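PDB 3GC6: ecto-NAD+ glycohydrolase (CD38 molecule) from Bos taurus, which belongs to the ADP-ribosyl cyclase family of ecto-enzymes, disulfide-bonded proteins that join a bundle of helices to a parallel beta sheet. Local coordinates for residues F149-S154 against G184-P189; P77-G82 against E107-G112; Q83-S88 against H95-R100. The protein carries 1 engineered substitution. All coordinates share one frame; numbering follows the deposited sequence.

Contact 1: residues F149-S154 against G184-P189; sequences FWEVLS and GRVQAP. Engineered in segment 184-189: Gln187 (natural residue Glu).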
loop_
_atom_site.group_PDB
_atom_site.type_symbol
_atom_site.label_atom_id
_atom_site.label_comp_id
_atom_site.label_asym_id
_atom_site.label_seq_id
_atom_site.Cartn_x
_atom_site.Cartn_y
_atom_site.Cartn_z
ATOM N N PHE A 149 -22.862 -9.668 -0.064
ATOM C CA PHE A 149 -21.623 -8.932 -0.356
ATOM C C PHE A 149 -21.633 -8.472 -1.820
ATOM O O PHE A 149 -21.396 -7.292 -2.135
ATOM C CB PHE A 149 -20.409 -9.835 -0.135
ATOM C CG PHE A 149 -19.132 -9.239 -0.634
ATOM C CD1 PHE A 149 -18.411 -8.324 0.147
ATOM C CD2 PHE A 149 -18.657 -9.576 -1.889
ATOM C CE1 PHE A 149 -17.176 -7.756 -0.348
ATOM C CE2 PHE A 149 -17.457 -9.018 -2.379
ATOM C CZ PHE A 149 -16.730 -8.125 -1.601
ATOM N N TRP A 150 -21.881 -9.405 -2.738
ATOM C CA TRP A 150 -21.772 -9.022 -4.160
ATOM C C TRP A 150 -22.903 -8.055 -4.536
ATOM O O TRP A 150 -22.730 -7.214 -5.417
ATOM C CB TRP A 150 -21.754 -10.274 -5.042
ATOM C CG TRP A 150 -20.451 -10.982 -4.923
ATOM C CD1 TRP A 150 -20.225 -12.180 -4.308
ATOM C CD2 TRP A 150 -19.181 -10.548 -5.433
ATOM N NE1 TRP A 150 -18.881 -12.522 -4.384
ATOM C CE2 TRP A 150 -18.220 -11.516 -5.068
ATOM C CE3 TRP A 150 -18.750 -9.410 -6.128
ATOM C CZ2 TRP A 150 -16.854 -11.393 -5.427
ATOM C CZ3 TRP A 150 -17.412 -9.280 -6.462
ATOM C CH2 TRP A 150 -16.467 -10.262 -6.115
ATOM N N GLU A 151 -24.054 -8.198 -3.884
ATOM C CA GLU A 151 -25.178 -7.294 -4.149
ATOM C C GLU A 151 -24.796 -5.879 -3.713
ATOM O O GLU A 151 -24.961 -4.918 -4.490
ATOM C CB GLU A 151 -26.439 -7.832 -3.439
ATOM C CG GLU A 151 -27.548 -6.891 -3.068
ATOM C CD GLU A 151 -28.417 -7.550 -1.970
ATOM O OE1 GLU A 151 -28.791 -8.736 -2.149
ATOM O OE2 GLU A 151 -28.674 -6.935 -0.919
ATOM N N VAL A 152 -24.296 -5.700 -2.487
ATOM C CA VAL A 152 -24.036 -4.349 -2.033
ATOM C C VAL A 152 -22.803 -3.771 -2.741
ATOM O O VAL A 152 -22.766 -2.575 -3.064
ATOM C CB VAL A 152 -23.929 -4.246 -0.489
ATOM C CG1 VAL A 152 -22.815 -5.077 0.022
ATOM C CG2 VAL A 152 -23.794 -2.759 -0.070
ATOM N N LEU A 153 -21.803 -4.608 -2.991
ATOM C CA LEU A 153 -20.653 -4.102 -3.750
ATOM C C LEU A 153 -21.110 -3.633 -5.123
ATOM O O LEU A 153 -20.655 -2.590 -5.618
ATOM C CB LEU A 153 -19.539 -5.145 -3.902
ATOM C CG LEU A 153 -18.136 -4.560 -4.121
ATOM C CD1 LEU A 153 -17.619 -3.821 -2.861
ATOM C CD2 LEU A 153 -17.189 -5.664 -4.570
ATOM N N SER A 154 -21.977 -4.421 -5.737
ATOM C CA SER A 154 -22.513 -4.076 -7.088
ATOM C C SER A 154 -23.256 -2.751 -7.076
ATOM O O SER A 154 -23.122 -1.923 -7.992
ATOM C CB SER A 154 -23.484 -5.162 -7.568
ATOM O OG SER A 154 -22.788 -6.323 -7.946
ATOM N N GLY A 184 -28.649 -7.176 -14.180
ATOM C CA GLY A 184 -29.974 -6.658 -14.527
ATOM C C GLY A 184 -30.790 -6.236 -13.311
ATOM O O GLY A 184 -31.612 -5.341 -13.395
ATOM N N ARG A 185 -30.570 -6.913 -12.193
ATOM C CA ARG A 185 -31.398 -6.691 -11.005
ATOM C C ARG A 185 -30.808 -5.608 -10.092
ATOM O O ARG A 185 -31.559 -4.819 -9.486
ATOM C CB ARG A 185 -31.530 -8.011 -10.230
ATOM C CG ARG A 185 -32.290 -7.901 -8.906
ATOM C CD ARG A 185 -32.291 -9.231 -8.114
ATOM N NE ARG A 185 -30.948 -9.730 -7.780
ATOM C CZ ARG A 185 -30.359 -10.714 -8.457
ATOM N NH1 ARG A 185 -31.011 -11.271 -9.467
ATOM N NH2 ARG A 185 -29.142 -11.146 -8.152
ATOM N N VAL A 186 -29.470 -5.563 -10.015
ATOM C CA VAL A 186 -28.787 -4.718 -9.045
ATOM C C VAL A 186 -27.947 -3.609 -9.684
ATOM O O VAL A 186 -27.927 -2.473 -9.198
ATOM C CB VAL A 186 -27.871 -5.562 -8.098
ATOM C CG1 VAL A 186 -27.233 -4.658 -7.074
ATOM C CG2 VAL A 186 -28.674 -6.653 -7.407
ATOM N N GLN A 187 -27.224 -3.936 -10.759
ATOM C CA GLN A 187 -26.279 -2.928 -11.282
ATOM C C GLN A 187 -26.960 -1.910 -12.178
ATOM O O GLN A 187 -26.937 -0.716 -11.885
ATOM C CB GLN A 187 -25.117 -3.605 -11.976
ATOM C CG GLN A 187 -24.285 -4.466 -11.003
ATOM C CD GLN A 187 -23.299 -5.391 -11.694
ATOM O OE1 GLN A 187 -23.119 -5.361 -12.898
ATOM N NE2 GLN A 187 -22.600 -6.208 -10.887
ATOM N N ALA A 188 -27.616 -2.367 -13.241
ATOM C CA ALA A 188 -28.227 -1.409 -14.174
ATOM C C ALA A 188 -29.241 -0.474 -13.488
ATOM O O ALA A 188 -29.235 0.712 -13.722
ATOM C CB ALA A 188 -28.842 -2.134 -15.416
ATOM N N PRO A 189 -30.102 -1.009 -12.604
ATOM C CA PRO A 189 -31.119 -0.135 -11.990
ATOM C C PRO A 189 -30.533 0.897 -11.032
ATOM O O PRO A 189 -31.242 1.845 -10.669
ATOM C CB PRO A 189 -32.005 -1.125 -11.203
ATOM C CG PRO A 189 -31.860 -2.406 -11.995
ATOM C CD PRO A 189 -30.426 -2.446 -12.414
#
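Gln187, an engineered residue (Glu in the natural protein), reaches Ser154 through its amide nitrogen: NE2 donates to Ser154 OG over 2.9 Å in a nearly straight bond, N-H...O angle 170°. The hydroxyl lies in the plane of the amide. The glutamine chain is extended beyond CG, which carries the amide across to the helix, and on the way CG packs 3.6 Å from Ser154 CB. Beside this polar link Val186 makes the apolar part of the contact. Its CG1, anti to the backbone N (chi1 -178°), rests 3.8 Å from Ser154 CB and 3.5 Å from Glu151 O, while Glu151 CG comes only loosely near CG2.

One shell further back, Ser154 OG gives its own hydrogen to Trp150 O at 2.7 Å, so the buried hydroxyl is gripped as both donor and acceptor. The same carbonyl takes the helical bond from Ser154 N, the two donors arriving from opposite faces of its plane. Serine suits the place because it is small enough for Val186 to pack close and its hydroxyl can return a bond to its own helix. Ile182 and Leu106 pack against Ser154. The arrangement is a buried helix-helix contact: helix 145-159 meets helix 182-187, which lies in the crossover between the neighbouring parallel strands 164-170 and 196-203 of the family's alpha/beta part.

Contact 2: residues P77-G82 against E107-G112; sequences PTVPCG and EDTLLG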
loop_
_atom_site.group_PDB
_atom_site.type_symbol
_atom_site.label_atom_id
_atom_site.label_comp_id
_atom_site.label_asym_id
_atom_site.label_seq_id
_atom_site.Cartn_x
_atom_site.Cartn_y
_atom_site.Cartn_z
ATOM N N PRO A 77 -15.751 0.566 -3.841
ATOM C CA PRO A 77 -15.469 0.049 -5.202
ATOM C C PRO A 77 -15.698 1.119 -6.278
ATOM O O PRO A 77 -16.537 0.962 -7.179
ATOM C CB PRO A 77 -16.484 -1.077 -5.345
ATOM C CG PRO A 77 -17.661 -0.579 -4.537
ATOM C CD PRO A 77 -17.057 0.084 -3.331
ATOM N N THR A 78 -14.905 2.170 -6.200
ATOM C CA THR A 78 -15.030 3.353 -7.050
ATOM C C THR A 78 -13.974 3.237 -8.151
ATOM O O THR A 78 -12.814 2.950 -7.837
ATOM C CB THR A 78 -14.752 4.608 -6.187
ATOM O OG1 THR A 78 -15.669 4.639 -5.085
ATOM C CG2 THR A 78 -14.898 5.883 -6.980
ATOM N N VAL A 79 -14.361 3.475 -9.399
ATOM C CA VAL A 79 -13.446 3.363 -10.531
ATOM C C VAL A 79 -13.383 4.750 -11.181
ATOM O O VAL A 79 -14.413 5.446 -11.271
ATOM C CB VAL A 79 -14.025 2.317 -11.526
ATOM C CG1 VAL A 79 -13.290 2.327 -12.861
ATOM C CG2 VAL A 79 -14.003 0.922 -10.875
ATOM N N PRO A 80 -12.186 5.158 -11.656
ATOM C CA PRO A 80 -12.092 6.461 -12.319
ATOM C C PRO A 80 -13.067 6.624 -13.477
ATOM O O PRO A 80 -13.406 5.657 -14.173
ATOM C CB PRO A 80 -10.650 6.498 -12.848
ATOM C CG PRO A 80 -9.895 5.611 -11.908
ATOM C CD PRO A 80 -10.872 4.508 -11.513
ATOM N N CYS A 81 -13.497 7.860 -13.702
ATOM C CA CYS A 81 -14.414 8.150 -14.789
ATOM C C CYS A 81 -13.927 7.593 -16.104
ATOM O O CYS A 81 -12.770 7.768 -16.466
ATOM C CB CYS A 81 -14.578 9.662 -14.907
ATOM S SG CYS A 81 -15.311 10.378 -13.432
ATOM N N GLY A 82 -14.822 6.921 -16.824
ATOM C CA GLY A 82 -14.497 6.432 -18.152
ATOM C C GLY A 82 -13.778 5.090 -18.181
ATOM O O GLY A 82 -13.516 4.545 -19.263
ATOM N N GLU A 107 -14.578 -6.937 -10.244
ATOM C CA GLU A 107 -13.556 -7.816 -9.677
ATOM C C GLU A 107 -12.160 -7.220 -9.728
ATOM O O GLU A 107 -11.203 -7.826 -9.239
ATOM C CB GLU A 107 -13.615 -9.183 -10.371
ATOM C CG GLU A 107 -14.914 -9.919 -10.184
ATOM C CD GLU A 107 -16.081 -9.346 -10.999
ATOM O OE1 GLU A 107 -15.847 -8.713 -12.047
ATOM O OE2 GLU A 107 -17.243 -9.554 -10.635
ATOM N N ASP A 108 -12.042 -6.014 -10.292
ATOM C CA ASP A 108 -10.778 -5.295 -10.328
ATOM C C ASP A 108 -10.718 -4.171 -9.279
ATOM O O ASP A 108 -9.731 -3.452 -9.187
ATOM C CB ASP A 108 -10.525 -4.737 -11.732
ATOM C CG ASP A 108 -10.398 -5.829 -12.781
ATOM O OD1 ASP A 108 -9.557 -6.754 -12.562
ATOM O OD2 ASP A 108 -11.096 -5.762 -13.826
ATOM N N THR A 109 -11.813 -3.972 -8.522
ATOM C CA THR A 109 -11.766 -3.079 -7.367
ATOM C C THR A 109 -11.030 -3.821 -6.244
ATOM O O THR A 109 -10.875 -5.046 -6.306
ATOM C CB THR A 109 -13.200 -2.726 -6.875
ATOM O OG1 THR A 109 -13.903 -3.899 -6.444
ATOM C CG2 THR A 109 -13.985 -2.031 -8.010
ATOM N N LEU A 110 -10.611 -3.105 -5.194
ATOM C CA LEU A 110 -9.894 -3.788 -4.096
ATOM C C LEU A 110 -10.743 -4.923 -3.512
ATOM O O LEU A 110 -10.320 -6.092 -3.445
ATOM C CB LEU A 110 -9.519 -2.791 -3.011
ATOM C CG LEU A 110 -8.564 -3.276 -1.910
ATOM C CD1 LEU A 110 -7.849 -2.078 -1.253
ATOM C CD2 LEU A 110 -9.340 -4.065 -0.862
ATOM N N LEU A 111 -11.972 -4.578 -3.123
ATOM C CA LEU A 111 -12.806 -5.576 -2.456
ATOM C C LEU A 111 -13.205 -6.713 -3.416
ATOM O O LEU A 111 -13.323 -7.877 -2.996
ATOM C CB LEU A 111 -14.046 -4.917 -1.800
ATOM C CG LEU A 111 -13.699 -4.007 -0.616
ATOM C CD1 LEU A 111 -14.976 -3.371 -0.060
ATOM C CD2 LEU A 111 -12.960 -4.818 0.516
ATOM N N GLY A 112 -13.516 -6.352 -4.675
ATOM C CA GLY A 112 -13.863 -7.365 -5.676
ATOM C C GLY A 112 -12.692 -8.309 -5.906
ATOM O O GLY A 112 -12.876 -9.517 -6.100
#
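Thr109 turns its side chain onto Pro77 from the N-cap position of helix 110-115, where a loop leading out of helix 69-74 passes over the start of the helix. Its CB sits 4.0 Å from Pro77 CA, already part of the packing. There the side chain forks, and its two branches do different work.

The methyl CG2 takes the apolar side. It lies 3.8 Å from Pro77 CB and, a little farther along the loop, 4.1 Å from Val79 CG2; valine and threonine meet methyl to methyl, their side chains crossing at about a right angle. Proline suits this buried position: its ring offers a compact apolar surface, and its backbone nitrogen has no hydrogen in need of a partner. Helix 145-159 adds to the packing, with Leu153 and Arg156 against Pro77 and Phe157 against Val79. Farther down the loop, the disulfide of Cys81 with Cys162 ties it to the chain ahead of strand 164-170.

The hydroxyl branch takes the polar side. OG1 stands between the backbone N and the carbonyl carbon (chi1 62°), which swings it back over the first turn of its own helix. There it accepts from Gly112 N, while its own hydrogen goes to Leu106 O, so a buried hydroxyl is held from two directions. Glycine suits the third helical position because it brings no side chain up against this oxygen. The capping bond from Gly112 N to Thr109 OG1 measures 3.0 Å, bent to 147° at the hydrogen.

Contact 3: residues Q83-S88 against H95-R100; sequences QQVFWS and HEYAKR. With SO4 (sulfate ion), chain F.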
loop_
_atom_site.group_PDB
_atom_site.type_symbol
_atom_site.label_atom_id
_atom_site.label_comp_id
_atom_site.label_asym_id
_atom_site.label_seq_id
_atom_site.Cartn_x
_atom_site.Cartn_y
_atom_site.Cartn_z
ATOM N N GLN A 83 -13.457 4.538 -17.016
ATOM C CA GLN A 83 -12.674 3.285 -16.987
ATOM C C GLN A 83 -13.488 2.060 -16.521
ATOM O O GLN A 83 -12.921 0.969 -16.357
ATOM C CB GLN A 83 -11.443 3.445 -16.076
ATOM C CG GLN A 83 -10.469 4.474 -16.655
ATOM C CD GLN A 83 -9.316 4.783 -15.695
ATOM O OE1 GLN A 83 -8.936 3.947 -14.882
ATOM N NE2 GLN A 83 -8.806 6.014 -15.753
ATOM N N GLN A 84 -14.797 2.232 -16.307
ATOM C CA GLN A 84 -15.562 1.183 -15.651
ATOM C C GLN A 84 -16.234 0.234 -16.644
ATOM O O GLN A 84 -16.842 0.690 -17.642
ATOM C CB GLN A 84 -16.647 1.826 -14.773
ATOM C CG GLN A 84 -17.329 0.893 -13.789
ATOM C CD GLN A 84 -17.967 1.675 -12.647
ATOM O OE1 GLN A 84 -17.602 2.827 -12.381
ATOM N NE2 GLN A 84 -18.918 1.053 -11.976
ATOM N N VAL A 85 -16.126 -1.075 -16.354
ATOM C CA VAL A 85 -16.728 -2.124 -17.169
ATOM C C VAL A 85 -17.714 -2.953 -16.346
ATOM O O VAL A 85 -17.389 -3.370 -15.209
ATOM C CB VAL A 85 -15.637 -3.070 -17.671
ATOM C CG1 VAL A 85 -16.264 -4.270 -18.390
ATOM C CG2 VAL A 85 -14.719 -2.290 -18.655
ATOM N N PHE A 86 -18.904 -3.181 -16.907
ATOM C CA PHE A 86 -19.907 -4.098 -16.359
ATOM C C PHE A 86 -19.967 -5.293 -17.288
ATOM O O PHE A 86 -19.539 -5.217 -18.451
ATOM C CB PHE A 86 -21.280 -3.426 -16.362
ATOM C CG PHE A 86 -21.371 -2.268 -15.432
ATOM C CD1 PHE A 86 -21.921 -2.433 -14.149
ATOM C CD2 PHE A 86 -20.890 -1.012 -15.816
ATOM C CE1 PHE A 86 -21.996 -1.321 -13.261
ATOM C CE2 PHE A 86 -20.952 0.078 -14.950
ATOM C CZ PHE A 86 -21.513 -0.073 -13.671
ATOM N N TRP A 87 -20.456 -6.415 -16.776
ATOM C CA TRP A 87 -20.520 -7.604 -17.619
ATOM C C TRP A 87 -21.588 -8.535 -17.080
ATOM O O TRP A 87 -21.953 -8.469 -15.904
ATOM C CB TRP A 87 -19.142 -8.302 -17.678
ATOM C CG TRP A 87 -18.673 -8.802 -16.312
ATOM C CD1 TRP A 87 -17.961 -8.100 -15.358
ATOM C CD2 TRP A 87 -18.904 -10.090 -15.761
ATOM N NE1 TRP A 87 -17.730 -8.899 -14.233
ATOM C CE2 TRP A 87 -18.319 -10.123 -14.465
ATOM C CE3 TRP A 87 -19.564 -11.232 -16.236
ATOM C CZ2 TRP A 87 -18.354 -11.266 -13.662
ATOM C CZ3 TRP A 87 -19.621 -12.366 -15.424
ATOM C CH2 TRP A 87 -19.028 -12.362 -14.146
ATOM N N SER A 88 -22.079 -9.404 -17.961
ATOM C CA SER A 88 -23.052 -10.391 -17.508
ATOM C C SER A 88 -22.977 -11.574 -18.445
ATOM O O SER A 88 -23.118 -11.403 -19.659
ATOM C CB SER A 88 -24.465 -9.777 -17.558
ATOM O OG SER A 88 -25.441 -10.641 -16.972
ATOM N N HIS A 95 -13.155 -9.900 -18.637
ATOM C CA HIS A 95 -11.929 -9.661 -17.868
ATOM C C HIS A 95 -10.717 -9.566 -18.786
ATOM O O HIS A 95 -9.839 -8.731 -18.566
ATOM C CB HIS A 95 -11.828 -10.649 -16.715
ATOM C CG HIS A 95 -12.969 -10.509 -15.741
ATOM N ND1 HIS A 95 -12.958 -9.594 -14.699
ATOM C CD2 HIS A 95 -14.183 -11.117 -15.686
ATOM C CE1 HIS A 95 -14.098 -9.663 -14.032
ATOM N NE2 HIS A 95 -14.859 -10.580 -14.608
ATOM N N GLU A 96 -10.727 -10.345 -19.867
ATOM C CA GLU A 96 -9.668 -10.185 -20.883
ATOM C C GLU A 96 -9.718 -8.776 -21.479
ATOM O O GLU A 96 -8.693 -8.097 -21.606
ATOM C CB GLU A 96 -9.780 -11.260 -21.973
ATOM C CG GLU A 96 -8.689 -11.181 -23.063
ATOM C CD GLU A 96 -7.267 -11.357 -22.542
ATOM O OE1 GLU A 96 -7.079 -11.850 -21.400
ATOM O OE2 GLU A 96 -6.337 -11.007 -23.314
ATOM N N TYR A 97 -10.919 -8.323 -21.839
ATOM C CA TYR A 97 -11.074 -6.979 -22.390
ATOM C C TYR A 97 -10.580 -5.922 -21.398
ATOM O O TYR A 97 -9.829 -5.018 -21.763
ATOM C CB TYR A 97 -12.554 -6.775 -22.715
ATOM C CG TYR A 97 -13.011 -5.363 -23.017
ATOM C CD1 TYR A 97 -12.696 -4.748 -24.229
ATOM C CD2 TYR A 97 -13.839 -4.691 -22.134
ATOM C CE1 TYR A 97 -13.175 -3.468 -24.536
ATOM C CE2 TYR A 97 -14.318 -3.418 -22.432
ATOM C CZ TYR A 97 -13.965 -2.812 -23.605
ATOM O OH TYR A 97 -14.447 -1.552 -23.896
ATOM N N ALA A 98 -10.998 -6.028 -20.139
ATOM C CA ALA A 98 -10.588 -5.043 -19.153
ATOM C C ALA A 98 -9.094 -5.042 -18.996
ATOM O O ALA A 98 -8.507 -3.969 -18.883
ATOM C CB ALA A 98 -11.262 -5.288 -17.822
ATOM N N LYS A 99 -8.484 -6.231 -19.014
ATOM C CA LYS A 99 -7.006 -6.332 -18.889
ATOM C C LYS A 99 -6.310 -5.658 -20.074
ATOM O O LYS A 99 -5.392 -4.832 -19.898
ATOM C CB LYS A 99 -6.590 -7.801 -18.735
ATOM C CG LYS A 99 -6.957 -8.313 -17.363
ATOM C CD LYS A 99 -6.434 -9.707 -17.036
ATOM C CE LYS A 99 -7.490 -10.764 -17.396
ATOM N NZ LYS A 99 -7.880 -11.606 -16.219
ATOM N N ARG A 100 -6.751 -5.976 -21.288
ATOM C CA ARG A 100 -6.090 -5.447 -22.475
ATOM C C ARG A 100 -6.247 -3.936 -22.562
ATOM O O ARG A 100 -5.332 -3.232 -23.038
ATOM C CB ARG A 100 -6.678 -6.096 -23.734
ATOM C CG ARG A 100 -6.436 -7.611 -23.834
ATOM C CD ARG A 100 -4.982 -7.978 -24.225
ATOM N NE ARG A 100 -4.016 -7.637 -23.182
ATOM C CZ ARG A 100 -3.813 -8.351 -22.075
ATOM N NH1 ARG A 100 -4.505 -9.461 -21.839
ATOM N NH2 ARG A 100 -2.912 -7.948 -21.185
HETATM S S SO4 F . -0.178 -5.758 -22.724
HETATM O O1 SO4 F . -1.570 -5.387 -22.449
HETATM O O2 SO4 F . 0.517 -4.669 -23.394
HETATM O O3 SO4 F . 0.482 -6.057 -21.455
HETATM O O4 SO4 F . -0.183 -6.943 -23.586
#
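His95 presses the edge of its imidazole onto one face of the Trp87 indole, a T-shaped stack and the tight part of this contact. The planes stand at 71°, and the His95 centroid is 4.6 Å from that of the five-membered ring of Trp87. The leading atom is His95 NE2, 3.2 Å above the indole plane and displaced toward its rim, closest to Trp87 NE1 at 3.3 Å. That approach is no hydrogen bond, because NE2 sits over the ring; the indole N-H is given instead to Glu107 OE1. With chi1 at 62° the indole is set over its own backbone, flanked by N and C, and stands beside the helix for the imidazole to meet.

Strand 85-88 forms one border of the parallel sheet within the chain, and helix 91-101, the next helix, packs on one of its faces. Side chains alternate accordingly: Val85 and Trp87 turn to the helix, whereas Phe86 faces the other way, toward Phe157 and Phe183. At Val85 the fit is looser: one methyl of its branched side chain, CG2, lies 4.0 Å from Tyr97 CE2 and meets that ring obliquely; Tyr97 also packs on Phe243.

The outer flank of the helix is polar. Glu96 and Arg100, one turn apart, form a salt bridge, Arg100 NH1 to Glu96 OE2 at 2.8 Å, in the guanidinium plane but from above the carboxylate plane. Bends at chi2 and chi3 fold Arg100 back toward that partner. At another edge of the guanidinium a sulfate ion, probably from the crystallisation liquor, accepts from Arg100 NH2 through O1 at 3.2 Å and weakly from NE; Arg102 binds it too.

In the fold
From the N terminus, the chain leaves helix 69-74 and enters 77-82; contact 2 closes the loop from there to the start of helix 110-115. Within that span contact 3 closes a much shorter loop, folding helix 91-101 back on strand 85-88. Contact 1 follows in series, bringing helix 182-187 to helix 145-159 after strand 164-170; no two contacts cross. All three touch one another. Trp150 CH2 of contact 1 packs on Gly112 O of contact 2, Asp108 OD2 of contact 2 lies near Ala98 CB of contact 3, and Gln187 OE1 lies 3.4 Å from Phe86 CD1. Together they tie the helical part to the edge strand 85-88 and to the crossover helix 182-187.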